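Local coordinates for ectonucleoside triphosphate diphosphohydrolase 4 (PDB 6WG5), which belongs to the GDA1/CD39 family of nucleoside phosphatases, two-lobed proteins related to the actin-like ATPases, at residues 245-250 and 361-366; 276-281 and 367-372; 351-356 and 453-458. All blocks are in the same frame, centred on the assembly; numbering follows the deposited sequence.

All three contacts involve the chain that leaves helix 345-352 and wanders toward strand 381-385. Interaction 3 holds the start of that path against helix 436-456, and interactions 1 and 2 take consecutive pieces of the loop, setting them on helix 245-254 and strand 270-279. None is fully buried. Interaction 1 is the most peripheral, two glutamine amides meeting with no hydrogen bond between them; interaction 2, nearest the middle of the chain, pairs phenylalanine rings with a valine and an asparagine amide, with a protein-attached glycan at one end; interaction 3 combines an amide over a guanidinium with a methionine on bare backbone. Backbone bonds from Q363 to Q371 and from N367 to M356 tie them together.

Interaction 1 of 3, residues 245-250 and 361-366; sequences SQQEEV and ETQTSL
Q247 swings its CG round to lie opposite the backbone N (chi1 -162°) and then runs out straight, while Q363 holds its own CG beside the backbone N, opposite the carbonyl carbon (chi1 -67°), and is also extended from there. These torsions bring the two chains together between helix and loop, where they cross at about a right angle. Their amides do not lie flat on each other: the two planes stand 80° apart, with Q247 NE2 3.9 Å from Q363 NE2. The same nitrogen of Q247 lies 4.0 Å from Q363 CB, so it rests against the root of that side chain as well as its end. Just before Q363 in the chain, the carbonyl oxygen of T362 comes within 4.0 Å of Q247 NE2, and E361 OE1 approaches the same nitrogen at 4.3 Å. These are packing distances, and no hydrogen bond joins the two segments. What fixes the turn of the buried Q247 amide is its other end, where OE1 accepts a hydrogen bond from A243 N, just ahead of the helix. With the oxygen held on that side, the NH2 group is presented to the loop. The loop turns at Q363, whose backbone angles are left-handed, and the backbone there is hydrogen-bonded to Q371 further along the same loop. F242 and Y370 also touch the Q247 side chain. In the fold this is a peripheral contact: the first turn of helix 245-254, the helix between strands 229-235 and 255-259, meets the irregular connection from helix 345-352 to strand 381-385, and a little further along that connection S365 and L366 settle on F278 of strand 270-279.

Interaction 2 of 3, residues 276-281 and 367-372; sequences ATFLGF and NGVYQP. With NAG (2-acetamido-2-deoxy-beta-D-glucopyranose), chain B.
F278 and V369 point at each other from opposite directions, and the ring is met at its edge. V369 CB lies near the ring plane, 3.7 Å from F278 CE1, and V369 CG2 is equally close to that carbon. With V369 CG1 placed opposite the backbone N (chi1 173°), the other methyl is the one set beside the ring corner; CG1 stays a little further back. L366 also touches F278.

The second pairing is oblique, neither face nor edge: N367 CG approaches F281 CZ at 3.8 Å. Between these two phenylalanines strand 270-279, part of a mixed sheet in the actin-like fold of this family, leaves the sheet through a type II beta turn running from F278 to F281. G280 takes the third position of the turn with positive phi. The turn puts F281 beside N367, and the F281 carbonyl is hydrogen-bonded by T230 and W448.

The acetyl group of the NAG comes up to the same end of F281, again obliquely, its methyl C8 close to F281 CE2. On the loop side NAG O7 is 3.4 Å from N367 ND2. The other end of that amide is held separately, N367 OD1 accepting a hydrogen bond from N357 ND2. R289 adds a cation-pi contact to the F281 ring and hydrogen-bonds the carbonyl of G280.

Interaction 3 of 3, residues 351-356 and 453-458; sequences TIQPFM and FHRGFS
Q353 lays its amide over one face of the R455 guanidinium, with Q353 CD above the middle of the group and 3.5 Å from R455 CZ. The amide lies tilted over the guanidinium, the planes 32° apart. Q353 gets there by folding: its CB points to one side of the partner segment, and a bend at chi2 (-78°) turns the amide back across the arginine. R455 is bent too, at chi3, and the two chains cross at roughly a right angle. The guanidinium has its strongest partner in its own helix, a salt bridge from R455 NE to E451, which should help hold the face that Q353 covers; E350 adds only a long, weak ion pair.

M356 makes the other half of the contact. With CG opposite the carbonyl carbon and chi2 extended (-165°), the chain carries its sulfur to the backbone: SD lies 3.8 Å from G456 N and as far from G456 CA. A bend at chi3 (-68°) then lays the methyl CE between R455 CB and G456 N, 4.1 Å from each. W448 and L366 also pack on this methionine.

The 453-456 stretch makes a wider, pi-type turn. The arrangement packs the irregular turn that follows helix 345-352 on the C-terminal end of helix 436-456, with M356 settled directly on the main chain at G456.

Interaction 1 of 3, residues 245-250 and 361-366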
ATOM      1  N   SER A 245      11.809  14.886  22.997  1.00 83.42           N
ATOM      2  CA  SER A 245      11.321  15.884  22.053  1.00 86.48           C
ATOM      3  C   SER A 245      11.858  15.609  20.658  1.00 87.08           C
ATOM      4  O   SER A 245      11.164  15.851  19.665  1.00 90.08           O
ATOM      5  CB  SER A 245      11.720  17.288  22.511  1.00 90.62           C
ATOM      6  OG  SER A 245      11.088  17.625  23.733  1.00 91.75           O
ATOM      7  N   GLN A 246      13.087  15.094  20.566  1.00 89.81           N
ATOM      8  CA  GLN A 246      13.632  14.685  19.275  1.00 91.45           C
ATOM      9  C   GLN A 246      12.840  13.523  18.692  1.00 92.49           C
ATOM     10  O   GLN A 246      12.534  13.510  17.494  1.00 96.22           O
ATOM     11  CB  GLN A 246      15.105  14.306  19.428  1.00 93.15           C
ATOM     12  CG  GLN A 246      15.727  13.687  18.183  1.00 94.26           C
ATOM     13  CD  GLN A 246      17.172  13.282  18.395  1.00 96.15           C
ATOM     14  OE1 GLN A 246      17.877  13.862  19.221  1.00 97.09           O
ATOM     15  NE2 GLN A 246      17.616  12.272  17.654  1.00 97.51           N
ATOM     16  N   GLN A 247      12.510  12.528  19.520  1.00 66.92           N
ATOM     17  CA  GLN A 247      11.697  11.414  19.046  1.00 58.61           C
ATOM     18  C   GLN A 247      10.391  11.917  18.446  1.00 56.11           C
ATOM     19  O   GLN A 247       9.928  11.399  17.423  1.00 53.51           O
ATOM     20  CB  GLN A 247      11.417  10.439  20.189  1.00 55.32           C
ATOM     21  CG  GLN A 247      10.957   9.065  19.725  1.00 57.26           C
ATOM     22  CD  GLN A 247      10.376   8.230  20.849  1.00 59.27           C
ATOM     23  OE1 GLN A 247       9.579   8.715  21.651  1.00 61.69           O
ATOM     24  NE2 GLN A 247      10.775   6.965  20.913  1.00 61.16           N
ATOM     25  N   GLU A 248       9.786  12.931  19.068  1.00 63.19           N
ATOM     26  CA  GLU A 248       8.569  13.517  18.522  1.00 64.56           C
ATOM     27  C   GLU A 248       8.822  14.166  17.167  1.00 66.12           C
ATOM     28  O   GLU A 248       7.945  14.146  16.298  1.00 66.43           O
ATOM     29  CB  GLU A 248       7.995  14.540  19.501  1.00 71.68           C
ATOM     30  CG  GLU A 248       6.559  14.940  19.203  1.00 78.47           C
ATOM     31  CD  GLU A 248       6.077  16.081  20.080  1.00 86.53           C
ATOM     32  OE1 GLU A 248       6.909  16.924  20.476  1.00 90.94           O
ATOM     33  OE2 GLU A 248       4.865  16.130  20.379  1.00 88.61           O
ATOM     34  N   GLU A 249      10.008  14.748  16.965  1.00 68.00           N
ATOM     35  CA  GLU A 249      10.331  15.322  15.663  1.00 72.73           C
ATOM     36  C   GLU A 249      10.306  14.254  14.579  1.00 70.83           C
ATOM     37  O   GLU A 249       9.804  14.491  13.474  1.00 74.00           O
ATOM     38  CB  GLU A 249      11.697  16.009  15.709  1.00 82.10           C
ATOM     39  CG  GLU A 249      11.800  17.132  16.732  1.00 92.10           C
ATOM     40  CD  GLU A 249      10.760  18.214  16.522  1.00 98.32           C
ATOM     41  OE1 GLU A 249      10.380  18.463  15.358  1.00103.07           O
ATOM     42  OE2 GLU A 249      10.316  18.815  17.524  1.00 99.62           O
ATOM     43  N   VAL A 250      10.846  13.071  14.876  1.00 60.01           N
ATOM     44  CA  VAL A 250      10.784  11.964  13.927  1.00 56.50           C
ATOM     45  C   VAL A 250       9.343  11.506  13.742  1.00 54.76           C
ATOM     46  O   VAL A 250       8.889  11.277  12.614  1.00 56.68           O
ATOM     47  CB  VAL A 250      11.694  10.815  14.400  1.00 50.95           C
ATOM     48  CG1 VAL A 250      11.422   9.531  13.612  1.00 49.55           C
ATOM     49  CG2 VAL A 250      13.158  11.217  14.271  1.00 48.36           C
ATOM     50  N   GLU A 361      17.430   1.140  20.261  1.00 59.59           N
ATOM     51  CA  GLU A 361      16.518   2.174  20.729  1.00 59.81           C
ATOM     52  C   GLU A 361      15.119   1.604  20.920  1.00 64.29           C
ATOM     53  O   GLU A 361      14.632   0.814  20.105  1.00 65.86           O
ATOM     54  CB  GLU A 361      16.481   3.334  19.734  1.00 55.91           C
ATOM     55  CG  GLU A 361      15.787   4.584  20.258  1.00 62.43           C
ATOM     56  CD  GLU A 361      15.683   5.679  19.211  1.00 66.10           C
ATOM     57  OE1 GLU A 361      14.730   6.484  19.282  1.00 67.60           O
ATOM     58  OE2 GLU A 361      16.550   5.729  18.314  1.00 65.41           O
ATOM     59  N   THR A 362      14.471   2.009  22.007  1.00 67.08           N
ATOM     60  CA  THR A 362      13.119   1.550  22.288  1.00 66.85           C
ATOM     61  C   THR A 362      12.131   2.194  21.321  1.00 63.97           C
ATOM     62  O   THR A 362      12.329   3.318  20.852  1.00 61.00           O
ATOM     63  CB  THR A 362      12.735   1.879  23.733  1.00 69.07           C
ATOM     64  OG1 THR A 362      13.764   1.421  24.619  1.00 71.09           O
ATOM     65  CG2 THR A 362      11.421   1.212  24.116  1.00 66.41           C
ATOM     66  N   GLN A 363      11.059   1.459  21.018  1.00 58.45           N
ATOM     67  CA  GLN A 363       9.991   1.944  20.141  1.00 55.63           C
ATOM     68  C   GLN A 363      10.490   2.148  18.711  1.00 51.60           C
ATOM     69  O   GLN A 363      10.065   3.075  18.021  1.00 53.10           O
ATOM     70  CB  GLN A 363       9.371   3.237  20.682  1.00 56.81           C
ATOM     71  CG  GLN A 363       8.595   3.064  21.978  1.00 62.49           C
ATOM     72  CD  GLN A 363       8.246   4.389  22.630  1.00 70.07           C
ATOM     73  OE1 GLN A 363       7.270   5.041  22.259  1.00 75.71           O
ATOM     74  NE2 GLN A 363       9.049   4.794  23.610  1.00 69.40           N
ATOM     75  N   THR A 364      11.393   1.276  18.258  1.00 39.85           N
ATOM     76  CA  THR A 364      11.905   1.328  16.898  1.00 37.57           C
ATOM     77  C   THR A 364      11.808  -0.047  16.254  1.00 37.90           C
ATOM     78  O   THR A 364      11.910  -1.077  16.927  1.00 43.55           O
ATOM     79  CB  THR A 364      13.360   1.814  16.851  1.00 41.26           C
ATOM     80  OG1 THR A 364      14.175   0.992  17.695  1.00 44.78           O
ATOM     81  CG2 THR A 364      13.453   3.266  17.302  1.00 41.53           C
ATOM     82  N   SER A 365      11.611  -0.050  14.936  1.00 35.64           N
ATOM     83  CA  SER A 365      11.453  -1.281  14.173  1.00 34.41           C
ATOM     84  C   SER A 365      12.636  -1.478  13.233  1.00 35.94           C
ATOM     85  O   SER A 365      13.740  -1.801  13.681  1.00 44.03           O
ATOM     86  CB  SER A 365      10.135  -1.255  13.395  1.00 35.59           C
ATOM     87  OG  SER A 365      10.038  -0.088  12.600  1.00 28.52           O
ATOM     88  N   LEU A 366      12.425  -1.292  11.934  1.00 28.64           N
ATOM     89  CA  LEU A 366      13.500  -1.459  10.968  1.00 28.30           C
ATOM     90  C   LEU A 366      14.310  -0.178  10.856  1.00 30.53           C
ATOM     91  O   LEU A 366      13.771   0.928  10.951  1.00 32.52           O
ATOM     92  CB  LEU A 366      12.941  -1.822   9.592  1.00 28.91           C
ATOM     93  CG  LEU A 366      12.027  -3.043   9.496  1.00 28.99           C
ATOM     94  CD1 LEU A 366      11.568  -3.228   8.062  1.00 29.89           C
ATOM     95  CD2 LEU A 366      12.735  -4.283   9.997  1.00 33.03           C
TER

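Interaction 2 of 3, residues 276-281 and 367-372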
ATOM      1  N   ALA A 276       4.967   4.326   7.450  1.00 28.32           N
ATOM      2  CA  ALA A 276       6.410   4.185   7.322  1.00 30.86           C
ATOM      3  C   ALA A 276       6.729   3.357   6.089  1.00 30.11           C
ATOM      4  O   ALA A 276       6.097   2.322   5.852  1.00 33.89           O
ATOM      5  CB  ALA A 276       7.019   3.535   8.569  1.00 26.99           C
ATOM      6  N   THR A 277       7.707   3.814   5.309  1.00 29.10           N
ATOM      7  CA  THR A 277       8.179   3.115   4.123  1.00 26.99           C
ATOM      8  C   THR A 277       9.669   2.859   4.288  1.00 24.87           C
ATOM      9  O   THR A 277      10.411   3.756   4.702  1.00 32.54           O
ATOM     10  CB  THR A 277       7.913   3.934   2.855  1.00 28.78           C
ATOM     11  OG1 THR A 277       6.554   4.390   2.856  1.00 41.05           O
ATOM     12  CG2 THR A 277       8.155   3.095   1.617  1.00 28.75           C
ATOM     13  N   PHE A 278      10.105   1.643   3.966  1.00 22.62           N
ATOM     14  CA  PHE A 278      11.483   1.209   4.195  1.00 20.17           C
ATOM     15  C   PHE A 278      12.097   0.787   2.863  1.00 23.97           C
ATOM     16  O   PHE A 278      11.887  -0.340   2.403  1.00 23.43           O
ATOM     17  CB  PHE A 278      11.520   0.080   5.219  1.00 24.06           C
ATOM     18  CG  PHE A 278      10.966   0.467   6.560  1.00 19.80           C
ATOM     19  CD1 PHE A 278      11.769   1.093   7.502  1.00 24.52           C
ATOM     20  CD2 PHE A 278       9.641   0.218   6.877  1.00 19.17           C
ATOM     21  CE1 PHE A 278      11.261   1.457   8.739  1.00 21.20           C
ATOM     22  CE2 PHE A 278       9.126   0.581   8.111  1.00 19.16           C
ATOM     23  CZ  PHE A 278       9.936   1.200   9.042  1.00 19.78           C
ATOM     24  N   LEU A 279      12.856   1.694   2.252  1.00 32.12           N
ATOM     25  CA  LEU A 279      13.541   1.393   1.002  1.00 36.41           C
ATOM     26  C   LEU A 279      14.659   0.388   1.244  1.00 37.20           C
ATOM     27  O   LEU A 279      15.445   0.531   2.185  1.00 40.06           O
ATOM     28  CB  LEU A 279      14.107   2.673   0.387  1.00 42.99           C
ATOM     29  CG  LEU A 279      13.248   3.403  -0.648  1.00 47.87           C
ATOM     30  CD1 LEU A 279      13.298   2.675  -1.984  1.00 48.39           C
ATOM     31  CD2 LEU A 279      11.808   3.559  -0.171  1.00 53.07           C
ATOM     32  N   GLY A 280      14.733  -0.625   0.388  1.00 25.42           N
ATOM     33  CA  GLY A 280      15.739  -1.655   0.532  1.00 31.28           C
ATOM     34  C   GLY A 280      15.391  -2.743   1.520  1.00 27.06           C
ATOM     35  O   GLY A 280      16.271  -3.530   1.883  1.00 31.78           O
ATOM     36  N   PHE A 281      14.137  -2.812   1.971  1.00 25.30           N
ATOM     37  CA  PHE A 281      13.694  -3.842   2.903  1.00 27.29           C
ATOM     38  C   PHE A 281      12.575  -4.696   2.316  1.00 21.07           C
ATOM     39  O   PHE A 281      11.865  -5.381   3.059  1.00 25.21           O
ATOM     40  CB  PHE A 281      13.261  -3.205   4.223  1.00 22.02           C
ATOM     41  CG  PHE A 281      14.392  -2.557   4.966  1.00 24.77           C
ATOM     42  CD1 PHE A 281      15.038  -3.226   5.992  1.00 26.06           C
ATOM     43  CD2 PHE A 281      14.829  -1.290   4.619  1.00 27.92           C
ATOM     44  CE1 PHE A 281      16.089  -2.636   6.669  1.00 29.81           C
ATOM     45  CE2 PHE A 281      15.879  -0.695   5.292  1.00 32.15           C
ATOM     46  CZ  PHE A 281      16.512  -1.369   6.318  1.00 32.82           C
ATOM     47  N   ASN A 367      15.615  -0.331  10.648  1.00 32.33           N
ATOM     48  CA  ASN A 367      16.492   0.794  10.349  1.00 31.57           C
ATOM     49  C   ASN A 367      16.467   1.853  11.444  1.00 32.31           C
ATOM     50  O   ASN A 367      16.773   3.020  11.186  1.00 36.60           O
ATOM     51  CB  ASN A 367      16.111   1.420   9.003  1.00 36.18           C
ATOM     52  CG  ASN A 367      17.315   1.800   8.167  1.00 39.34           C
ATOM     53  OD1 ASN A 367      18.435   1.352   8.418  1.00 37.77           O
ATOM     54  ND2 ASN A 367      17.085   2.628   7.155  1.00 40.28           N
ATOM     55  N   GLY A 368      16.102   1.470  12.666  1.00 42.08           N
ATOM     56  CA  GLY A 368      16.042   2.415  13.763  1.00 44.22           C
ATOM     57  C   GLY A 368      14.948   3.452  13.650  1.00 42.78           C
ATOM     58  O   GLY A 368      15.039   4.504  14.287  1.00 47.45           O
ATOM     59  N   VAL A 369      13.914   3.189  12.864  1.00 28.81           N
ATOM     60  CA  VAL A 369      12.830   4.143  12.664  1.00 27.73           C
ATOM     61  C   VAL A 369      11.816   3.982  13.786  1.00 31.26           C
ATOM     62  O   VAL A 369      11.527   2.864  14.226  1.00 33.64           O
ATOM     63  CB  VAL A 369      12.174   3.946  11.283  1.00 25.82           C
ATOM     64  CG1 VAL A 369      10.940   4.827  11.139  1.00 26.91           C
ATOM     65  CG2 VAL A 369      13.173   4.252  10.180  1.00 24.84           C
ATOM     66  N   TYR A 370      11.269   5.103  14.247  1.00 37.12           N
ATOM     67  CA  TYR A 370      10.303   5.071  15.335  1.00 39.65           C
ATOM     68  C   TYR A 370       9.012   4.396  14.892  1.00 38.88           C
ATOM     69  O   TYR A 370       8.570   4.548  13.750  1.00 33.75           O
ATOM     70  CB  TYR A 370      10.007   6.487  15.825  1.00 40.52           C
ATOM     71  CG  TYR A 370       8.778   6.574  16.698  1.00 38.59           C
ATOM     72  CD1 TYR A 370       8.819   6.189  18.031  1.00 39.20           C
ATOM     73  CD2 TYR A 370       7.572   7.037  16.186  1.00 38.01           C
ATOM     74  CE1 TYR A 370       7.695   6.263  18.832  1.00 38.70           C
ATOM     75  CE2 TYR A 370       6.442   7.114  16.978  1.00 35.21           C
ATOM     76  CZ  TYR A 370       6.509   6.726  18.300  1.00 38.81           C
ATOM     77  OH  TYR A 370       5.387   6.804  19.092  1.00 40.94           O
ATOM     78  N   GLN A 371       8.405   3.646  15.813  1.00 36.47           N
ATOM     79  CA  GLN A 371       7.137   2.975  15.564  1.00 35.62           C
ATOM     80  C   GLN A 371       6.217   3.167  16.765  1.00 32.98           C
ATOM     81  O   GLN A 371       6.582   2.779  17.880  1.00 38.98           O
ATOM     82  CB  GLN A 371       7.358   1.487  15.295  1.00 38.02           C
ATOM     83  CG  GLN A 371       6.077   0.710  15.037  1.00 36.42           C
ATOM     84  CD  GLN A 371       6.332  -0.750  14.716  1.00 35.51           C
ATOM     85  OE1 GLN A 371       6.980  -1.073  13.724  1.00 38.32           O
ATOM     86  NE2 GLN A 371       5.821  -1.641  15.559  1.00 34.62           N
ATOM     87  N   PRO A 372       5.033   3.753  16.595  1.00 28.57           N
ATOM     88  CA  PRO A 372       4.135   3.905  17.732  1.00 29.58           C
ATOM     89  C   PRO A 372       3.682   2.549  18.234  1.00 33.00           C
ATOM     90  O   PRO A 372       3.587   1.581  17.458  1.00 33.61           O
ATOM     91  CB  PRO A 372       2.962   4.711  17.154  1.00 32.60           C
ATOM     92  CG  PRO A 372       3.438   5.266  15.867  1.00 32.37           C
ATOM     93  CD  PRO A 372       4.460   4.318  15.364  1.00 32.23           C
TER
HETATM   94  C1  NAG B   1      21.543  -0.795   6.820  1.00 45.29           C
HETATM   95  C2  NAG B   1      21.352   0.095   5.587  1.00 44.42           C
HETATM   96  C3  NAG B   1      22.686   0.326   4.877  1.00 52.56           C
HETATM   97  C4  NAG B   1      23.764   0.786   5.851  1.00 63.35           C
HETATM   98  C5  NAG B   1      23.836  -0.159   7.041  1.00 64.00           C
HETATM   99  C6  NAG B   1      24.792   0.303   8.114  1.00 67.87           C
HETATM  100  C7  NAG B   1      19.266   0.104   4.285  1.00 39.40           C
HETATM  101  C8  NAG B   1      18.413  -0.658   3.315  1.00 40.97           C
HETATM  102  N2  NAG B   1      20.395  -0.500   4.668  1.00 41.42           N
HETATM  103  O3  NAG B   1      22.506   1.305   3.859  1.00 49.54           O
HETATM  104  O4  NAG B   1      25.029   0.769   5.198  1.00 80.81           O
HETATM  105  O5  NAG B   1      22.545  -0.245   7.655  1.00 60.73           O
HETATM  106  O6  NAG B   1      24.591  -0.413   9.325  1.00 74.65           O
HETATM  107  O7  NAG B   1      18.945   1.212   4.702  1.00 41.11           O

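Interaction 3 of 3, residues 351-356 and 453-458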
ATOM      1  N   THR A 351      20.464 -15.786   9.929  1.00 42.64           N
ATOM      2  CA  THR A 351      21.484 -15.188   9.076  1.00 44.12           C
ATOM      3  C   THR A 351      21.063 -13.808   8.587  1.00 39.70           C
ATOM      4  O   THR A 351      21.897 -12.902   8.485  1.00 40.76           O
ATOM      5  CB  THR A 351      21.773 -16.106   7.889  1.00 46.11           C
ATOM      6  OG1 THR A 351      22.058 -17.428   8.366  1.00 53.51           O
ATOM      7  CG2 THR A 351      22.961 -15.596   7.092  1.00 44.26           C
ATOM      8  N   ILE A 352      19.774 -13.628   8.277  1.00 38.13           N
ATOM      9  CA  ILE A 352      19.301 -12.386   7.674  1.00 35.13           C
ATOM     10  C   ILE A 352      18.883 -11.350   8.707  1.00 33.19           C
ATOM     11  O   ILE A 352      18.515 -10.230   8.328  1.00 33.51           O
ATOM     12  CB  ILE A 352      18.131 -12.667   6.706  1.00 37.00           C
ATOM     13  CG1 ILE A 352      16.936 -13.261   7.462  1.00 35.44           C
ATOM     14  CG2 ILE A 352      18.598 -13.593   5.585  1.00 39.41           C
ATOM     15  CD1 ILE A 352      15.752 -13.603   6.582  1.00 32.97           C
ATOM     16  N   GLN A 353      18.931 -11.685   9.997  1.00 45.96           N
ATOM     17  CA  GLN A 353      18.631 -10.718  11.053  1.00 45.76           C
ATOM     18  C   GLN A 353      19.331  -9.379  10.861  1.00 43.31           C
ATOM     19  O   GLN A 353      18.648  -8.344  10.884  1.00 44.34           O
ATOM     20  CB  GLN A 353      19.011 -11.322  12.412  1.00 51.55           C
ATOM     21  CG  GLN A 353      17.960 -12.230  13.009  1.00 58.41           C
ATOM     22  CD  GLN A 353      16.826 -11.459  13.641  1.00 66.21           C
ATOM     23  OE1 GLN A 353      15.687 -11.526  13.186  1.00 70.08           O
ATOM     24  NE2 GLN A 353      17.133 -10.715  14.698  1.00 69.63           N
ATOM     25  N   PRO A 354      20.651  -9.318  10.675  1.00 39.78           N
ATOM     26  CA  PRO A 354      21.319  -8.008  10.584  1.00 37.51           C
ATOM     27  C   PRO A 354      20.731  -7.086   9.534  1.00 36.82           C
ATOM     28  O   PRO A 354      20.790  -5.860   9.694  1.00 45.42           O
ATOM     29  CB  PRO A 354      22.770  -8.382  10.242  1.00 39.30           C
ATOM     30  CG  PRO A 354      22.934  -9.776  10.731  1.00 38.59           C
ATOM     31  CD  PRO A 354      21.603 -10.436  10.561  1.00 38.50           C
ATOM     32  N   PHE A 355      20.163  -7.633   8.463  1.00 24.47           N
ATOM     33  CA  PHE A 355      19.724  -6.817   7.340  1.00 26.00           C
ATOM     34  C   PHE A 355      18.437  -6.058   7.621  1.00 25.80           C
ATOM     35  O   PHE A 355      18.070  -5.186   6.826  1.00 22.81           O
ATOM     36  CB  PHE A 355      19.565  -7.698   6.102  1.00 25.02           C
ATOM     37  CG  PHE A 355      20.849  -8.336   5.664  1.00 29.25           C
ATOM     38  CD1 PHE A 355      21.680  -7.698   4.759  1.00 31.25           C
ATOM     39  CD2 PHE A 355      21.242  -9.557   6.182  1.00 29.41           C
ATOM     40  CE1 PHE A 355      22.868  -8.277   4.365  1.00 27.72           C
ATOM     41  CE2 PHE A 355      22.431 -10.139   5.791  1.00 27.59           C
ATOM     42  CZ  PHE A 355      23.244  -9.497   4.883  1.00 24.42           C
ATOM     43  N   MET A 356      17.747  -6.362   8.722  1.00 30.13           N
ATOM     44  CA  MET A 356      16.660  -5.502   9.172  1.00 28.26           C
ATOM     45  C   MET A 356      17.181  -4.196   9.751  1.00 29.93           C
ATOM     46  O   MET A 356      16.417  -3.231   9.867  1.00 31.25           O
ATOM     47  CB  MET A 356      15.806  -6.233  10.203  1.00 30.50           C
ATOM     48  CG  MET A 356      15.093  -7.446   9.639  1.00 32.92           C
ATOM     49  SD  MET A 356      13.784  -8.041  10.718  1.00 35.41           S
ATOM     50  CE  MET A 356      14.740  -8.650  12.104  1.00 31.19           C
ATOM     51  N   PHE A 453       8.145  -9.270  10.144  1.00 19.37           N
ATOM     52  CA  PHE A 453       6.861  -9.187  10.831  1.00 14.66           C
ATOM     53  C   PHE A 453       7.031  -9.318  12.340  1.00 19.18           C
ATOM     54  O   PHE A 453       6.589  -8.451  13.102  1.00 23.78           O
ATOM     55  CB  PHE A 453       5.928 -10.272  10.288  1.00 18.18           C
ATOM     56  CG  PHE A 453       4.530 -10.220  10.839  1.00 16.64           C
ATOM     57  CD1 PHE A 453       3.716  -9.123  10.607  1.00 21.15           C
ATOM     58  CD2 PHE A 453       4.019 -11.286  11.560  1.00 19.38           C
ATOM     59  CE1 PHE A 453       2.426  -9.081  11.105  1.00 18.64           C
ATOM     60  CE2 PHE A 453       2.730 -11.252  12.060  1.00 18.77           C
ATOM     61  CZ  PHE A 453       1.932 -10.148  11.830  1.00 19.03           C
ATOM     62  N   HIS A 454       7.682 -10.391  12.794  1.00 23.06           N
ATOM     63  CA  HIS A 454       7.682 -10.734  14.210  1.00 24.99           C
ATOM     64  C   HIS A 454       8.801 -10.079  15.008  1.00 24.28           C
ATOM     65  O   HIS A 454       8.685  -9.991  16.234  1.00 31.60           O
ATOM     66  CB  HIS A 454       7.774 -12.251  14.384  1.00 26.49           C
ATOM     67  CG  HIS A 454       6.513 -12.972  14.022  1.00 25.41           C
ATOM     68  ND1 HIS A 454       5.338 -12.810  14.724  1.00 29.66           N
ATOM     69  CD2 HIS A 454       6.242 -13.855  13.034  1.00 20.14           C
ATOM     70  CE1 HIS A 454       4.397 -13.559  14.181  1.00 27.44           C
ATOM     71  NE2 HIS A 454       4.921 -14.206  13.155  1.00 21.09           N
ATOM     72  N   ARG A 455       9.877  -9.631  14.364  1.00 27.27           N
ATOM     73  CA  ARG A 455      10.963  -8.988  15.096  1.00 27.57           C
ATOM     74  C   ARG A 455      11.294  -7.622  14.513  1.00 30.15           C
ATOM     75  O   ARG A 455      11.802  -6.748  15.222  1.00 38.89           O
ATOM     76  CB  ARG A 455      12.204  -9.883  15.114  1.00 29.70           C
ATOM     77  CG  ARG A 455      12.248 -10.794  16.333  1.00 37.30           C
ATOM     78  CD  ARG A 455      13.627 -11.384  16.586  1.00 41.05           C
ATOM     79  NE  ARG A 455      13.960 -12.448  15.644  1.00 44.73           N
ATOM     80  CZ  ARG A 455      14.901 -13.364  15.855  1.00 49.52           C
ATOM     81  NH1 ARG A 455      15.602 -13.358  16.981  1.00 52.82           N
ATOM     82  NH2 ARG A 455      15.138 -14.296  14.941  1.00 52.40           N
ATOM     83  N   GLY A 456      11.013  -7.421  13.231  1.00 28.40           N
ATOM     84  CA  GLY A 456      11.110  -6.095  12.663  1.00 27.22           C
ATOM     85  C   GLY A 456      10.059  -5.187  13.264  1.00 31.95           C
ATOM     86  O   GLY A 456      10.383  -4.159  13.867  1.00 33.25           O
ATOM     87  N   PHE A 457       8.791  -5.575  13.118  1.00 30.71           N
ATOM     88  CA  PHE A 457       7.669  -4.814  13.647  1.00 29.44           C
ATOM     89  C   PHE A 457       7.176  -5.334  14.992  1.00 32.63           C
ATOM     90  O   PHE A 457       6.300  -4.706  15.595  1.00 33.87           O
ATOM     91  CB  PHE A 457       6.510  -4.821  12.641  1.00 29.59           C
ATOM     92  CG  PHE A 457       6.843  -4.171  11.324  1.00 27.87           C
ATOM     93  CD1 PHE A 457       7.458  -2.932  11.281  1.00 28.27           C
ATOM     94  CD2 PHE A 457       6.545  -4.805  10.130  1.00 30.08           C
ATOM     95  CE1 PHE A 457       7.761  -2.334  10.072  1.00 29.32           C
ATOM     96  CE2 PHE A 457       6.850  -4.214   8.917  1.00 25.35           C
ATOM     97  CZ  PHE A 457       7.459  -2.977   8.889  1.00 26.01           C
ATOM     98  N   SER A 458       7.704  -6.465  15.463  1.00 28.75           N
ATOM     99  CA  SER A 458       7.469  -6.961  16.819  1.00 28.29           C
ATOM    100  C   SER A 458       6.050  -7.486  17.015  1.00 29.45           C
ATOM    101  O   SER A 458       5.491  -7.376  18.109  1.00 32.32           O
ATOM    102  CB  SER A 458       7.775  -5.882  17.865  1.00 33.11           C
ATOM    103  OG  SER A 458       9.128  -5.466  17.787  1.00 41.89           O
TER